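Local atomic coordinates of bacterial leucyl aminopeptidase (Legionella pneumophila, PDB entry 6ESL), a protein that probably removes amino acids, leucine among them, from the N-termini of peptides as a secreted zinc aminopeptidase of the M28 family. Residues B[298-312]-B[340-354]. Numbering follows the deposited sequence.
Sequences WVFTDYTDRDLSNYL and NEEDIPAAFPCETSF
Trp298 and Cys350 form a hydrogen-bonded antiparallel pair that joins strand 297-300 to strand 346-350 in the mixed sheet of the M28 zinc-peptidase fold. Cys350 N reaches Trp298 O at 2.7 Å, and two residues further on, past the non-hydrogen-bonded pair Val299-Pro349, Phe300 N donates to Phe348 O (N-H...O angle 165°). The side chains pack closely where the chain turns past Cys350: the Trp298 indole lies flat over the peptide between Thr352 and Ser353, with Ser353 CB above its six-membered ring, 3.5 Å from the centroid and nearly on the normal. Phe300, its CG anti to the carbonyl carbon (chi1 -80°), swings its CE1 to 3.4 Å from Cys350 CB, while Thr352 O meets the ring edge in plane. Beside it the Phe348 ring lies obliquely, tilted by 32°; the side chain of Phe348 lies about 7 Å from a zinc ion, and its ring stacks on His336. On the helix side, Leu312 CD1 touches Ala347 CB and Pro349 CD, and Leu308 CD2 also touches Ala347 CB. Asp305 makes a firm join: its N donates to Ala346 O at 2.8 Å, and its OD2, at the N-cap of helix 306-320, accepts from Leu308 N. The looser side is at partly exposed Asn340, whose ND2 donates to a water only weakly bonded to Thr304 O, which also accepts from Arg306 NH1 of the second subunit. Between the two ends a water donates to Phe300 O and Ser309 OG and accepts from Phe348 N at 2.9 Å.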
loop_
_atom_site.group_PDB
_atom_site.type_symbol
_atom_site.label_atom_id
_atom_site.label_comp_id
_atom_site.label_asym_id
_atom_site.label_seq_id
_atom_site.Cartn_x
_atom_site.Cartn_y
_atom_site.Cartn_z
ATOM N N TRP B 298 8.398 1.254 -11.007
ATOM C CA TRP B 298 7.577 2.071 -10.114
ATOM C C TRP B 298 6.195 1.454 -9.960
ATOM O O TRP B 298 5.563 1.121 -10.936
ATOM C CB TRP B 298 7.518 3.503 -10.657
ATOM C CG TRP B 298 8.827 4.173 -10.559
ATOM C CD1 TRP B 298 9.872 4.093 -11.501
ATOM C CD2 TRP B 298 9.305 5.059 -9.525
ATOM N NE1 TRP B 298 10.924 4.853 -11.070
ATOM C CE2 TRP B 298 10.595 5.486 -9.899
ATOM C CE3 TRP B 298 8.741 5.602 -8.376
ATOM C CZ2 TRP B 298 11.349 6.330 -9.135
ATOM C CZ3 TRP B 298 9.510 6.527 -7.620
ATOM C CH2 TRP B 298 10.773 6.873 -8.013
ATOM N N VAL B 299 5.710 1.340 -8.726
ATOM C CA VAL B 299 4.392 0.857 -8.451
ATOM C C VAL B 299 3.576 2.054 -8.040
ATOM O O VAL B 299 3.944 2.772 -7.041
ATOM C CB VAL B 299 4.442 -0.259 -7.355
ATOM C CG1 VAL B 299 3.062 -0.730 -6.926
ATOM C CG2 VAL B 299 5.139 -1.492 -7.894
ATOM N N PHE B 300 2.468 2.293 -8.746
ATOM C CA PHE B 300 1.587 3.403 -8.494
ATOM C C PHE B 300 0.558 3.057 -7.411
ATOM O O PHE B 300 -0.052 2.036 -7.411
ATOM C CB PHE B 300 0.970 4.016 -9.752
ATOM C CG PHE B 300 1.920 4.922 -10.430
ATOM C CD1 PHE B 300 3.097 4.400 -11.009
ATOM C CD2 PHE B 300 1.858 6.290 -10.269
ATOM C CE1 PHE B 300 4.121 5.241 -11.512
ATOM C CE2 PHE B 300 2.882 7.150 -10.770
ATOM C CZ PHE B 300 3.960 6.623 -11.457
ATOM N N THR B 301 0.545 3.912 -6.397
ATOM C CA THR B 301 -0.292 3.720 -5.225
ATOM C C THR B 301 -1.662 4.407 -5.211
ATOM O O THR B 301 -2.441 4.189 -4.281
ATOM C CB THR B 301 0.504 4.083 -3.960
ATOM O OG1 THR B 301 0.779 5.487 -3.960
ATOM C CG2 THR B 301 1.828 3.323 -3.948
ATOM N N ASP B 302 -1.961 5.227 -6.219
ATOM C CA ASP B 302 -3.277 5.880 -6.276
ATOM C C ASP B 302 -4.136 5.118 -7.316
ATOM O O ASP B 302 -3.649 4.747 -8.394
ATOM C CB ASP B 302 -3.271 7.389 -6.365
ATOM C CG ASP B 302 -2.763 7.882 -7.657
ATOM O OD1 ASP B 302 -2.139 7.092 -8.393
ATOM O OD2 ASP B 302 -2.990 9.074 -7.931
ATOM N N TYR B 303 -5.400 4.880 -6.940
ATOM C CA TYR B 303 -6.427 4.167 -7.728
ATOM C C TYR B 303 -6.079 2.726 -8.030
ATOM O O TYR B 303 -6.438 2.180 -9.076
ATOM C CB TYR B 303 -6.797 4.963 -8.983
ATOM C CG TYR B 303 -7.170 6.367 -8.558
ATOM C CD1 TYR B 303 -8.450 6.669 -8.070
ATOM C CD2 TYR B 303 -6.244 7.421 -8.591
ATOM C CE1 TYR B 303 -8.766 7.940 -7.660
ATOM C CE2 TYR B 303 -6.605 8.696 -8.206
ATOM C CZ TYR B 303 -7.850 8.945 -7.714
ATOM O OH TYR B 303 -8.147 10.237 -7.344
ATOM N N THR B 304 -5.421 2.098 -7.065
ATOM C CA THR B 304 -4.983 0.732 -7.239
ATOM C C THR B 304 -5.227 -0.054 -5.903
ATOM O O THR B 304 -5.282 0.538 -4.860
ATOM C CB THR B 304 -3.486 0.632 -7.510
ATOM O OG1 THR B 304 -2.720 1.308 -6.529
ATOM C CG2 THR B 304 -3.101 1.216 -8.928
ATOM N N ASP B 305 -5.262 -1.357 -6.017
ATOM C CA ASP B 305 -5.454 -2.274 -4.919
ATOM C C ASP B 305 -4.159 -2.408 -4.195
ATOM O O ASP B 305 -3.134 -2.734 -4.758
ATOM C CB ASP B 305 -5.925 -3.625 -5.404
ATOM C CG ASP B 305 -6.178 -4.609 -4.275
ATOM O OD1 ASP B 305 -7.190 -4.405 -3.596
ATOM O OD2 ASP B 305 -5.344 -5.573 -4.056
ATOM N N ARG B 306 -4.234 -2.174 -2.896
ATOM C CA ARG B 306 -3.074 -2.258 -2.041
ATOM C C ARG B 306 -2.398 -3.605 -2.008
ATOM O O ARG B 306 -1.165 -3.683 -2.216
ATOM C CB ARG B 306 -3.480 -1.768 -0.619
ATOM C CG ARG B 306 -2.412 -2.050 0.450
ATOM C CD ARG B 306 -2.798 -1.432 1.767
ATOM N NE ARG B 306 -1.569 -1.190 2.554
ATOM C CZ ARG B 306 -1.558 -0.572 3.747
ATOM N NH1 ARG B 306 -2.696 -0.089 4.290
ATOM N NH2 ARG B 306 -0.425 -0.468 4.420
ATOM N N ASP B 307 -3.121 -4.698 -1.768
ATOM C CA ASP B 307 -2.492 -6.008 -1.774
ATOM C C ASP B 307 -1.936 -6.412 -3.131
ATOM O O ASP B 307 -0.884 -6.975 -3.227
ATOM C CB ASP B 307 -3.421 -7.110 -1.258
ATOM C CG ASP B 307 -3.698 -7.002 0.228
ATOM O OD1 ASP B 307 -2.981 -6.274 0.948
ATOM O OD2 ASP B 307 -4.650 -7.664 0.680
ATOM N N LEU B 308 -2.670 -6.115 -4.217
ATOM C CA LEU B 308 -2.141 -6.525 -5.542
ATOM C C LEU B 308 -0.870 -5.732 -5.897
ATOM O O LEU B 308 0.071 -6.281 -6.477
ATOM C CB LEU B 308 -3.232 -6.357 -6.608
ATOM C CG LEU B 308 -2.863 -6.927 -7.995
ATOM C CD1 LEU B 308 -2.719 -8.416 -7.928
ATOM C CD2 LEU B 308 -3.924 -6.527 -9.013
ATOM N N SER B 309 -0.830 -4.467 -5.502
ATOM C CA SER B 309 0.322 -3.569 -5.719
ATOM C C SER B 309 1.543 -4.057 -4.981
ATOM O O SER B 309 2.663 -4.206 -5.564
ATOM C CB SER B 309 0.018 -2.131 -5.352
ATOM O OG SER B 309 -1.108 -1.615 -6.051
ATOM N N ASN B 310 1.337 -4.419 -3.732
ATOM C CA ASN B 310 2.422 -5.089 -2.959
ATOM C C ASN B 310 2.895 -6.375 -3.590
ATOM O O ASN B 310 4.088 -6.638 -3.619
ATOM C CB ASN B 310 1.988 -5.398 -1.509
ATOM C CG ASN B 310 1.788 -4.132 -0.642
ATOM O OD1 ASN B 310 2.343 -3.056 -0.931
ATOM N ND2 ASN B 310 1.065 -4.309 0.512
ATOM N N TYR B 311 1.976 -7.167 -4.107
ATOM C CA TYR B 311 2.357 -8.365 -4.814
ATOM C C TYR B 311 3.241 -8.070 -6.086
ATOM O O TYR B 311 4.237 -8.734 -6.333
ATOM C CB TYR B 311 1.114 -9.175 -5.224
ATOM C CG TYR B 311 1.434 -10.475 -5.820
ATOM C CD1 TYR B 311 2.115 -11.450 -5.091
ATOM C CD2 TYR B 311 1.004 -10.798 -7.114
ATOM C CE1 TYR B 311 2.386 -12.703 -5.667
ATOM C CE2 TYR B 311 1.302 -11.993 -7.707
ATOM C CZ TYR B 311 1.957 -12.963 -6.991
ATOM O OH TYR B 311 2.235 -14.177 -7.570
ATOM N N LEU B 312 2.862 -7.054 -6.843
ATOM C CA LEU B 312 3.744 -6.634 -7.936
ATOM C C LEU B 312 5.150 -6.294 -7.448
ATOM O O LEU B 312 6.082 -6.627 -8.067
ATOM C CB LEU B 312 3.213 -5.381 -8.683
ATOM C CG LEU B 312 2.030 -5.478 -9.563
ATOM C CD1 LEU B 312 2.034 -4.148 -10.366
ATOM C CD2 LEU B 312 2.017 -6.651 -10.486
ATOM N N ASN B 340 -10.659 -0.360 -10.896
ATOM C CA ASN B 340 -10.608 0.003 -9.474
ATOM C C ASN B 340 -11.948 0.621 -9.004
ATOM O O ASN B 340 -12.366 0.437 -7.811
ATOM C CB ASN B 340 -9.487 0.958 -9.202
ATOM C CG ASN B 340 -9.387 1.372 -7.738
ATOM O OD1 ASN B 340 -9.655 2.509 -7.425
ATOM N ND2 ASN B 340 -8.853 0.476 -6.877
ATOM N N GLU B 341 -12.522 1.442 -9.858
ATOM C CA GLU B 341 -13.845 2.045 -9.558
ATOM C C GLU B 341 -14.921 1.040 -9.323
ATOM O O GLU B 341 -15.843 1.364 -8.652
ATOM C CB GLU B 341 -14.365 2.951 -10.673
ATOM C CG GLU B 341 -13.879 4.374 -10.510
ATOM C CD GLU B 341 -14.341 5.364 -11.606
ATOM O OE1 GLU B 341 -13.585 6.408 -11.775
ATOM O OE2 GLU B 341 -15.393 5.082 -12.311
ATOM N N GLU B 342 -14.870 -0.140 -9.896
ATOM C CA GLU B 342 -15.861 -1.185 -9.664
ATOM C C GLU B 342 -15.359 -2.183 -8.628
ATOM O O GLU B 342 -15.817 -3.311 -8.626
ATOM C CB GLU B 342 -16.182 -1.909 -10.968
ATOM C CG GLU B 342 -16.701 -0.960 -12.049
ATOM C CD GLU B 342 -18.048 -0.375 -11.740
ATOM O OE1 GLU B 342 -18.963 -1.162 -11.571
ATOM O OE2 GLU B 342 -18.217 0.877 -11.713
ATOM N N ASP B 343 -14.425 -1.764 -7.780
ATOM C CA ASP B 343 -13.776 -2.596 -6.768
ATOM C C ASP B 343 -13.205 -3.895 -7.269
ATOM O O ASP B 343 -13.272 -4.881 -6.608
ATOM C CB ASP B 343 -14.768 -2.878 -5.625
ATOM C CG ASP B 343 -15.153 -1.634 -4.911
ATOM O OD1 ASP B 343 -14.287 -0.889 -4.405
ATOM O OD2 ASP B 343 -16.335 -1.345 -4.897
ATOM N N ILE B 344 -12.670 -3.926 -8.476
ATOM C CA ILE B 344 -11.967 -5.099 -8.966
ATOM C C ILE B 344 -10.490 -4.797 -8.694
ATOM O O ILE B 344 -10.036 -3.727 -9.056
ATOM C CB ILE B 344 -12.303 -5.323 -10.442
ATOM C CG1 ILE B 344 -13.782 -5.811 -10.537
ATOM C CG2 ILE B 344 -11.367 -6.334 -11.033
ATOM C CD1 ILE B 344 -14.408 -5.776 -11.938
ATOM N N PRO B 345 -9.736 -5.722 -8.031
ATOM C CA PRO B 345 -8.343 -5.462 -7.693
ATOM C C PRO B 345 -7.467 -5.182 -8.955
ATOM O O PRO B 345 -7.521 -5.956 -9.883
ATOM C CB PRO B 345 -7.921 -6.757 -6.980
ATOM C CG PRO B 345 -9.192 -7.236 -6.316
ATOM C CD PRO B 345 -10.154 -7.023 -7.467
ATOM N N ALA B 346 -6.767 -4.044 -8.959
ATOM C CA ALA B 346 -6.056 -3.566 -10.113
ATOM C C ALA B 346 -4.787 -2.888 -9.705
ATOM O O ALA B 346 -4.707 -2.249 -8.628
ATOM C CB ALA B 346 -6.929 -2.616 -10.924
ATOM N N ALA B 347 -3.773 -3.043 -10.519
ATOM C CA ALA B 347 -2.438 -2.519 -10.173
ATOM C C ALA B 347 -1.789 -1.960 -11.435
ATOM O O ALA B 347 -2.163 -2.375 -12.550
ATOM C CB ALA B 347 -1.573 -3.602 -9.600
ATOM N N PHE B 348 -0.809 -1.060 -11.206
ATOM C CA PHE B 348 -0.212 -0.250 -12.255
ATOM C C PHE B 348 1.308 -0.060 -11.953
ATOM O O PHE B 348 1.720 0.856 -11.216
ATOM C CB PHE B 348 -0.933 1.085 -12.396
ATOM C CG PHE B 348 -0.354 2.023 -13.412
ATOM C CD1 PHE B 348 0.272 1.578 -14.556
ATOM C CD2 PHE B 348 -0.431 3.384 -13.236
ATOM C CE1 PHE B 348 0.864 2.508 -15.448
ATOM C CE2 PHE B 348 0.116 4.311 -14.147
ATOM C CZ PHE B 348 0.717 3.862 -15.291
ATOM N N PRO B 349 2.149 -0.920 -12.552
ATOM C CA PRO B 349 3.558 -0.644 -12.542
ATOM C C PRO B 349 3.946 0.245 -13.735
ATOM O O PRO B 349 3.291 0.139 -14.789
ATOM C CB PRO B 349 4.159 -2.015 -12.728
ATOM C CG PRO B 349 3.147 -2.748 -13.607
ATOM C CD PRO B 349 1.818 -2.104 -13.378
ATOM N N CYS B 350 4.962 1.097 -13.580
ATOM C CA CYS B 350 5.294 2.085 -14.596
ATOM C C CYS B 350 6.754 2.419 -14.651
ATOM O O CYS B 350 7.536 2.113 -13.771
ATOM C CB CYS B 350 4.393 3.370 -14.395
ATOM S SG CYS B 350 4.458 4.671 -15.644
ATOM N N GLU B 351 7.131 2.912 -15.801
ATOM C CA GLU B 351 8.526 3.124 -16.179
ATOM C C GLU B 351 9.269 4.168 -15.358
ATOM O O GLU B 351 10.505 4.073 -15.208
ATOM C CB GLU B 351 8.633 3.537 -17.661
ATOM C CG GLU B 351 7.901 4.884 -17.945
ATOM C CD GLU B 351 7.828 5.320 -19.411
ATOM O OE1 GLU B 351 7.955 4.454 -20.269
ATOM O OE2 GLU B 351 7.654 6.544 -19.637
ATOM N N THR B 352 8.557 5.160 -14.847
ATOM C CA THR B 352 9.138 6.217 -14.050
ATOM C C THR B 352 8.180 6.612 -12.931
ATOM O O THR B 352 6.999 6.274 -12.928
ATOM C CB THR B 352 9.387 7.532 -14.838
ATOM O OG1 THR B 352 8.141 8.027 -15.306
ATOM C CG2 THR B 352 10.207 7.333 -16.096
ATOM N N SER B 353 8.675 7.425 -12.040
ATOM C CA SER B 353 7.756 8.134 -11.150
ATOM C C SER B 353 6.958 9.156 -11.950
ATOM O O SER B 353 7.304 9.540 -13.081
ATOM C CB SER B 353 8.548 8.897 -10.046
ATOM O OG SER B 353 9.227 10.029 -10.657
ATOM N N PHE B 354 5.956 9.682 -11.293
ATOM C CA PHE B 354 5.151 10.794 -11.821
ATOM C C PHE B 354 5.958 12.076 -12.019
ATOM O O PHE B 354 5.926 12.682 -13.115
ATOM C CB PHE B 354 3.943 11.094 -10.928
ATOM C CG PHE B 354 3.102 12.221 -11.483
ATOM C CD1 PHE B 354 2.272 12.007 -12.620
ATOM C CD2 PHE B 354 3.200 13.525 -10.916
ATOM C CE1 PHE B 354 1.556 13.027 -13.173
ATOM C CE2 PHE B 354 2.462 14.579 -11.485
ATOM C CZ PHE B 354 1.648 14.323 -12.609
HETATM O O HOH W 1 -0.082 -0.579 -8.459
HETATM O O HOH W 2 -8.589 0.562 -4.306
#